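Local coordinates for protein MaoC-like dehydratase (PDB 3EXZ) that is probably a hot-dog-fold hydratase or dehydratase of the MaoC family, acting as a lyase on a substrate not yet established, at residues E6-G11 / V140-R145; T102-I107 / A117-Q122. All blocks are in the same frame, centred on the assembly; numbering follows the deposited sequence.

Contact 1: residues E6-G11 / V140-R145; sequences EDLAVG and VVVFRR
E6 and D7, in the 3-10 segment near the start of this hot-dog-fold chain, form a salt-bridge network with R144 and R145, which follow directly on the last sheet strand, 132-143. E6 stands between the two arginines, with OE1 toward R145 and OE2, less certainly, toward R144. OE1 takes the backbone amide of R145 on its syn lone pair (R145 N to E6 OE1, 3.2 Å) and also feels the charge of that residue's guanidinium, 3.6 Å away at R145 NE, although no N-H is aimed at it. E6 OE2 is modelled at the edge of the R144 guanidinium, 3.0 Å from R144 NE, but it lies too close to a neighbouring atom for the bond to be more than probable. A bend at chi2 of E6 (87°) swings the carboxylate across to the arginines. R145 is itself bent at both chi2 and chi3, which folds its guanidinium back over D7. There D7 OD2 sits 2.8 Å from R145 NH2, over one face of the guanidinium and well out of its plane, so no N-H points at it and the pairing is one of charge alone; the two flat groups stand 80° apart. The same D7 oxygen accepts a hydrogen bond from the backbone N of F4. Nearer the sheet, L8 and V142 meet tip to tip, with L8 CD1 4.1 Å from V142 CG1, and both also rest on V119 of strand 116-126. A backbone bond between F143 and L5 continues the junction. Crystal neighbours touch E6 and both arginines, so their exact conformations may partly reflect lattice contacts. Two acids facing two arginines balance in charge, and since the R145 guanidinium meets its carboxylates through charge alone, its hold is probably less directional than that of the R145 amide on E6.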
ATOM      1  N   GLU A   6      26.839  -1.685  -2.232  1.00 42.01           N
ATOM      2  CA  GLU A   6      28.081  -1.166  -1.664  1.00 44.11           C
ATOM      3  C   GLU A   6      27.992   0.272  -1.194  1.00 43.93           C
ATOM      4  O   GLU A   6      28.698   0.671  -0.269  1.00 43.90           O
ATOM      5  CB  GLU A   6      29.238  -1.266  -2.679  1.00 45.09           C
ATOM      6  CG  GLU A   6      29.626  -2.684  -3.095  1.00 43.55           C
ATOM      7  CD  GLU A   6      28.813  -3.214  -4.269  1.00 46.39           C
ATOM      8  OE1 GLU A   6      27.728  -2.661  -4.546  1.00 43.37           O
ATOM      9  OE2 GLU A   6      29.265  -4.184  -4.919  1.00 46.15           O
ATOM     10  N   ASP A   7      27.115   1.047  -1.814  1.00 43.43           N
ATOM     11  CA  ASP A   7      26.986   2.460  -1.484  1.00 44.15           C
ATOM     12  C   ASP A   7      26.122   2.758  -0.271  1.00 44.16           C
ATOM     13  O   ASP A   7      26.080   3.893   0.202  1.00 44.36           O
ATOM     14  CB  ASP A   7      26.401   3.210  -2.688  1.00 43.94           C
ATOM     15  CG  ASP A   7      27.212   3.016  -3.960  1.00 47.33           C
ATOM     16  OD1 ASP A   7      28.347   3.539  -4.021  1.00 51.43           O
ATOM     17  OD2 ASP A   7      26.715   2.340  -4.891  1.00 44.67           O
ATOM     18  N   LEU A   8      25.456   1.740   0.247  1.00 43.37           N
ATOM     19  CA  LEU A   8      24.548   1.924   1.366  1.00 42.03           C
ATOM     20  C   LEU A   8      25.130   1.635   2.737  1.00 42.30           C
ATOM     21  O   LEU A   8      25.971   0.751   2.882  1.00 43.98           O
ATOM     22  CB  LEU A   8      23.316   1.027   1.157  1.00 41.20           C
ATOM     23  CG  LEU A   8      22.508   1.206  -0.141  1.00 38.50           C
ATOM     24  CD1 LEU A   8      21.369   0.186  -0.215  1.00 39.81           C
ATOM     25  CD2 LEU A   8      21.963   2.617  -0.194  1.00 37.02           C
ATOM     26  N   ALA A   9      24.696   2.393   3.737  1.00 42.38           N
ATOM     27  CA  ALA A   9      25.121   2.146   5.112  1.00 41.35           C
ATOM     28  C   ALA A   9      24.012   2.510   6.099  1.00 41.49           C
ATOM     29  O   ALA A   9      23.275   3.474   5.891  1.00 40.88           O
ATOM     30  CB  ALA A   9      26.391   2.929   5.466  1.00 41.55           C
ATOM     31  N   VAL A  10      23.893   1.723   7.166  1.00 39.68           N
ATOM     32  CA  VAL A  10      22.910   1.971   8.214  1.00 39.85           C
ATOM     33  C   VAL A  10      23.022   3.446   8.631  1.00 40.96           C
ATOM     34  O   VAL A  10      24.119   3.945   8.908  1.00 44.38           O
ATOM     35  CB  VAL A  10      23.188   1.062   9.446  1.00 40.85           C
ATOM     36  CG1 VAL A  10      22.243   1.408  10.594  1.00 39.29           C
ATOM     37  CG2 VAL A  10      23.040  -0.408   9.042  1.00 38.46           C
ATOM     38  N   GLY A  11      21.886   4.139   8.649  1.00 41.15           N
ATOM     39  CA  GLY A  11      21.858   5.539   9.031  1.00 38.32           C
ATOM     40  C   GLY A  11      21.758   6.489   7.850  1.00 39.50           C
ATOM     41  O   GLY A  11      21.517   7.685   8.023  1.00 37.69           O
ATOM     42  N   VAL A 140      13.673  -4.062   1.277  1.00 36.55           N
ATOM     43  CA  VAL A 140      13.948  -4.001  -0.149  1.00 38.82           C
ATOM     44  C   VAL A 140      15.109  -4.935  -0.483  1.00 38.27           C
ATOM     45  O   VAL A 140      15.993  -5.156   0.348  1.00 36.81           O
ATOM     46  CB  VAL A 140      14.269  -2.521  -0.544  1.00 38.40           C
ATOM     47  CG1 VAL A 140      14.512  -2.394  -2.028  1.00 44.72           C
ATOM     48  CG2 VAL A 140      13.113  -1.627  -0.127  1.00 40.66           C
ATOM     49  N   VAL A 141      15.080  -5.506  -1.684  1.00 38.30           N
ATOM     50  CA  VAL A 141      16.133  -6.409  -2.127  1.00 37.09           C
ATOM     51  C   VAL A 141      17.128  -5.603  -2.951  1.00 37.52           C
ATOM     52  O   VAL A 141      16.800  -5.095  -4.027  1.00 36.14           O
ATOM     53  CB  VAL A 141      15.585  -7.558  -3.006  1.00 38.56           C
ATOM     54  CG1 VAL A 141      16.666  -8.613  -3.199  1.00 37.37           C
ATOM     55  CG2 VAL A 141      14.347  -8.163  -2.363  1.00 41.08           C
ATOM     56  N   VAL A 142      18.345  -5.491  -2.436  1.00 37.46           N
ATOM     57  CA  VAL A 142      19.387  -4.741  -3.113  1.00 38.43           C
ATOM     58  C   VAL A 142      20.627  -5.567  -3.439  1.00 40.40           C
ATOM     59  O   VAL A 142      21.258  -6.150  -2.550  1.00 41.85           O
ATOM     60  CB  VAL A 142      19.842  -3.527  -2.265  1.00 36.31           C
ATOM     61  CG1 VAL A 142      20.844  -2.695  -3.051  1.00 35.26           C
ATOM     62  CG2 VAL A 142      18.639  -2.681  -1.862  1.00 35.16           C
ATOM     63  N   PHE A 143      20.964  -5.613  -4.720  1.00 40.48           N
ATOM     64  CA  PHE A 143      22.140  -6.333  -5.198  1.00 40.52           C
ATOM     65  C   PHE A 143      23.349  -5.385  -5.306  1.00 41.31           C
ATOM     66  O   PHE A 143      23.192  -4.166  -5.416  1.00 42.45           O
ATOM     67  CB  PHE A 143      21.876  -6.905  -6.598  1.00 39.21           C
ATOM     68  CG  PHE A 143      20.865  -8.011  -6.625  1.00 43.01           C
ATOM     69  CD1 PHE A 143      21.270  -9.339  -6.703  1.00 48.24           C
ATOM     70  CD2 PHE A 143      19.506  -7.728  -6.590  1.00 49.20           C
ATOM     71  CE1 PHE A 143      20.331 -10.372  -6.724  1.00 49.16           C
ATOM     72  CE2 PHE A 143      18.561  -8.753  -6.609  1.00 45.98           C
ATOM     73  CZ  PHE A 143      18.975 -10.075  -6.686  1.00 45.59           C
ATOM     74  N   ARG A 144      24.557  -5.940  -5.249  1.00 43.18           N
ATOM     75  CA  ARG A 144      25.736  -5.109  -5.429  1.00 45.63           C
ATOM     76  C   ARG A 144      25.933  -4.940  -6.947  1.00 45.94           C
ATOM     77  O   ARG A 144      25.369  -5.699  -7.744  1.00 42.73           O
ATOM     78  CB  ARG A 144      26.962  -5.720  -4.736  1.00 47.25           C
ATOM     79  CG  ARG A 144      27.089  -7.219  -4.779  1.00 42.46           C
ATOM     80  CD  ARG A 144      28.024  -7.688  -3.660  1.00 40.51           C
ATOM     81  NE  ARG A 144      29.154  -6.779  -3.489  1.00 39.14           N
ATOM     82  CZ  ARG A 144      30.248  -7.048  -2.778  1.00 36.66           C
ATOM     83  NH1 ARG A 144      30.376  -8.210  -2.148  1.00 37.62           N
ATOM     84  NH2 ARG A 144      31.222  -6.149  -2.705  1.00 36.12           N
ATOM     85  N   ARG A 145      26.686  -3.916  -7.344  1.00 48.70           N
ATOM     86  CA  ARG A 145      26.915  -3.641  -8.759  1.00 51.25           C
ATOM     87  C   ARG A 145      27.518  -4.834  -9.461  1.00 51.83           C
ATOM     88  O   ARG A 145      28.472  -5.435  -8.979  1.00 52.21           O
ATOM     89  CB  ARG A 145      27.823  -2.421  -8.957  1.00 50.87           C
ATOM     90  CG  ARG A 145      29.153  -2.486  -8.229  1.00 58.19           C
ATOM     91  CD  ARG A 145      29.102  -1.681  -6.941  1.00 62.43           C
ATOM     92  NE  ARG A 145      28.516  -0.364  -7.169  1.00 68.07           N
ATOM     93  CZ  ARG A 145      29.072   0.784  -6.797  1.00 72.42           C
ATOM     94  NH1 ARG A 145      30.236   0.784  -6.163  1.00 74.48           N
ATOM     95  NH2 ARG A 145      28.467   1.934  -7.072  1.00 75.10           N
TER

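Contact 2: residues T102-I107 / A117-Q122; sequences TTVLAI and AIVTCQ
Q122 O accepts two hydrogen bonds, from T103 N (2.9 Å) and from a water (3.2 Å) that also bonds T103 OG1, with a CA-H contact from T102 CA at 3.3 Å in addition. T103 N approaches from above the carbonyl plane, 37° out of it. The return bond, from Q122 N to T103 O (2.8 Å), is nearly straight and completes a hydrogen-bonded antiparallel pair. V104 and C121 form the next, non-hydrogen-bonded pair, after which the register slips: L105 and A106 together face T120, a beta bulge in the hairpin of strands 97-109 and 116-126 within the hot-dog sheet. L105 N bonds T120 O (2.8 Å) and A106 O takes T120 N (2.9 Å), so T120 spans both bulged residues; T120 OG1 holds a second water. I107 opposite V119 resumes the pairing. On the face carrying V104, V119 and I107, the V104 CG1 and V119 CG1 methyls press together at 3.6 Å, each anti to its own backbone nitrogen, while I107 lies alongside V119 and sets CG2 against the methyl of A117. Q122 runs out extended past L105 with CG anti to N (chi1 -177°), bringing OE1 into van der Waals contact with L105 CD1 at 3.7 Å; the polar partner of OE1 is T137 OG1 on the neighbouring strand 132-143, through a weak hydrogen bond.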
ATOM      1  N   THR A 102      13.673   9.038   3.729  1.00 32.78           N
ATOM      2  CA  THR A 102      13.983   7.627   3.953  1.00 34.41           C
ATOM      3  C   THR A 102      15.287   7.374   4.707  1.00 34.97           C
ATOM      4  O   THR A 102      16.304   8.009   4.431  1.00 36.75           O
ATOM      5  CB  THR A 102      14.005   6.863   2.586  1.00 34.06           C
ATOM      6  OG1 THR A 102      12.790   7.131   1.871  1.00 33.34           O
ATOM      7  CG2 THR A 102      14.118   5.346   2.798  1.00 31.47           C
ATOM      8  N   THR A 103      15.240   6.457   5.670  1.00 35.14           N
ATOM      9  CA  THR A 103      16.423   6.107   6.457  1.00 36.05           C
ATOM     10  C   THR A 103      16.693   4.604   6.392  1.00 35.20           C
ATOM     11  O   THR A 103      15.767   3.802   6.530  1.00 36.21           O
ATOM     12  CB  THR A 103      16.255   6.468   7.966  1.00 37.63           C
ATOM     13  OG1 THR A 103      15.917   7.853   8.103  1.00 39.33           O
ATOM     14  CG2 THR A 103      17.555   6.183   8.748  1.00 38.63           C
ATOM     15  N   VAL A 104      17.951   4.230   6.150  1.00 34.90           N
ATOM     16  CA  VAL A 104      18.359   2.821   6.131  1.00 35.40           C
ATOM     17  C   VAL A 104      18.543   2.434   7.617  1.00 36.98           C
ATOM     18  O   VAL A 104      19.367   3.015   8.332  1.00 36.94           O
ATOM     19  CB  VAL A 104      19.694   2.620   5.383  1.00 35.55           C
ATOM     20  CG1 VAL A 104      20.048   1.132   5.345  1.00 32.91           C
ATOM     21  CG2 VAL A 104      19.578   3.175   3.967  1.00 27.84           C
ATOM     22  N   LEU A 105      17.773   1.450   8.072  1.00 37.54           N
ATOM     23  CA  LEU A 105      17.806   1.003   9.461  1.00 37.90           C
ATOM     24  C   LEU A 105      18.670  -0.223   9.662  1.00 38.98           C
ATOM     25  O   LEU A 105      19.180  -0.461  10.758  1.00 37.91           O
ATOM     26  CB  LEU A 105      16.382   0.688   9.953  1.00 39.31           C
ATOM     27  CG  LEU A 105      15.327   1.805   9.988  1.00 37.85           C
ATOM     28  CD1 LEU A 105      14.125   1.352  10.822  1.00 34.31           C
ATOM     29  CD2 LEU A 105      15.938   3.066  10.589  1.00 36.49           C
ATOM     30  N   ALA A 106      18.819  -1.001   8.597  1.00 37.11           N
ATOM     31  CA  ALA A 106      19.608  -2.220   8.649  1.00 38.36           C
ATOM     32  C   ALA A 106      19.894  -2.791   7.257  1.00 38.44           C
ATOM     33  O   ALA A 106      19.115  -2.590   6.321  1.00 35.54           O
ATOM     34  CB  ALA A 106      18.867  -3.280   9.499  1.00 38.57           C
ATOM     35  N   ILE A 107      21.031  -3.478   7.131  1.00 39.11           N
ATOM     36  CA  ILE A 107      21.437  -4.149   5.889  1.00 40.67           C
ATOM     37  C   ILE A 107      21.705  -5.592   6.323  1.00 42.68           C
ATOM     38  O   ILE A 107      22.499  -5.843   7.235  1.00 44.83           O
ATOM     39  CB  ILE A 107      22.703  -3.536   5.259  1.00 41.90           C
ATOM     40  CG1 ILE A 107      22.373  -2.159   4.682  1.00 43.38           C
ATOM     41  CG2 ILE A 107      23.221  -4.444   4.151  1.00 38.04           C
ATOM     42  CD1 ILE A 107      23.210  -1.056   5.278  1.00 45.63           C
ATOM     43  N   ALA A 117      21.310  -8.287  -0.599  1.00 44.64           N
ATOM     44  CA  ALA A 117      20.979  -8.121   0.812  1.00 42.28           C
ATOM     45  C   ALA A 117      19.572  -7.565   0.945  1.00 41.63           C
ATOM     46  O   ALA A 117      19.034  -6.998  -0.007  1.00 37.71           O
ATOM     47  CB  ALA A 117      21.971  -7.135   1.468  1.00 38.51           C
ATOM     48  N   ILE A 118      18.970  -7.757   2.117  1.00 41.54           N
ATOM     49  CA  ILE A 118      17.653  -7.197   2.388  1.00 42.25           C
ATOM     50  C   ILE A 118      17.943  -5.935   3.207  1.00 41.03           C
ATOM     51  O   ILE A 118      18.484  -5.997   4.315  1.00 42.09           O
ATOM     52  CB  ILE A 118      16.754  -8.178   3.161  1.00 43.65           C
ATOM     53  CG1 ILE A 118      16.152  -9.178   2.170  1.00 47.54           C
ATOM     54  CG2 ILE A 118      15.659  -7.421   3.895  1.00 42.24           C
ATOM     55  CD1 ILE A 118      15.431 -10.325   2.831  1.00 59.25           C
ATOM     56  N   VAL A 119      17.613  -4.786   2.624  1.00 39.48           N
ATOM     57  CA  VAL A 119      17.836  -3.495   3.257  1.00 37.09           C
ATOM     58  C   VAL A 119      16.527  -2.965   3.819  1.00 36.54           C
ATOM     59  O   VAL A 119      15.544  -2.812   3.089  1.00 38.44           O
ATOM     60  CB  VAL A 119      18.402  -2.455   2.237  1.00 37.35           C
ATOM     61  CG1 VAL A 119      18.720  -1.134   2.942  1.00 34.93           C
ATOM     62  CG2 VAL A 119      19.653  -3.015   1.557  1.00 35.74           C
ATOM     63  N   THR A 120      16.519  -2.701   5.121  1.00 34.45           N
ATOM     64  CA  THR A 120      15.339  -2.174   5.786  1.00 33.88           C
ATOM     65  C   THR A 120      15.321  -0.652   5.641  1.00 34.14           C
ATOM     66  O   THR A 120      16.155   0.052   6.212  1.00 34.08           O
ATOM     67  CB  THR A 120      15.327  -2.547   7.285  1.00 32.76           C
ATOM     68  OG1 THR A 120      15.304  -3.975   7.421  1.00 33.03           O
ATOM     69  CG2 THR A 120      14.098  -1.976   7.963  1.00 32.66           C
ATOM     70  N   CYS A 121      14.362  -0.151   4.871  1.00 33.03           N
ATOM     71  CA  CYS A 121      14.235   1.282   4.642  1.00 34.94           C
ATOM     72  C   CYS A 121      12.979   1.829   5.276  1.00 33.69           C
ATOM     73  O   CYS A 121      11.878   1.339   5.014  1.00 37.16           O
ATOM     74  CB  CYS A 121      14.189   1.588   3.144  1.00 34.09           C
ATOM     75  SG  CYS A 121      15.604   0.971   2.233  1.00 39.47           S
ATOM     76  N   GLN A 122      13.144   2.844   6.113  1.00 33.42           N
ATOM     77  CA  GLN A 122      12.002   3.468   6.759  1.00 32.41           C
ATOM     78  C   GLN A 122      11.714   4.801   6.086  1.00 31.24           C
ATOM     79  O   GLN A 122      12.463   5.763   6.243  1.00 33.07           O
ATOM     80  CB  GLN A 122      12.272   3.687   8.248  1.00 31.34           C
ATOM     81  CG  GLN A 122      11.094   4.275   8.989  1.00 33.32           C
ATOM     82  CD  GLN A 122      11.260   4.230  10.491  1.00 38.50           C
ATOM     83  OE1 GLN A 122      10.951   3.223  11.138  1.00 42.48           O
ATOM     84  NE2 GLN A 122      11.771   5.316  11.058  1.00 32.59           N
TER
HETATM   85  O   HOH W   1      13.090   8.509   7.776  1.00 39.09           O
HETATM   86  O   HOH W   2      17.395  -5.588   6.491  1.00 35.26           O

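Overall arrangement
Contact 2 lies partly buried within the sheet and contact 1 at the protein surface, where the N-terminal segment meets the end of strand 132-143, their centres about 8 Å apart. Strand 116-126, part of contact 2, is the direct sheet neighbour of strand 132-143, which carries one side of contact 1; V140 O and V119 N make a probable hydrogen bond between them. On the other flank G11 N reaches V104 O, so 6-11 and 140-145 join 102-107 and 117-122 from both sides. Along the chain, the hairpin is nested inside the loop that contact 1 closes. Backbone bonds and apolar side chains dominate contact 2, whereas contact 1 depends largely on paired charges, with a small apolar patch that continues into V119.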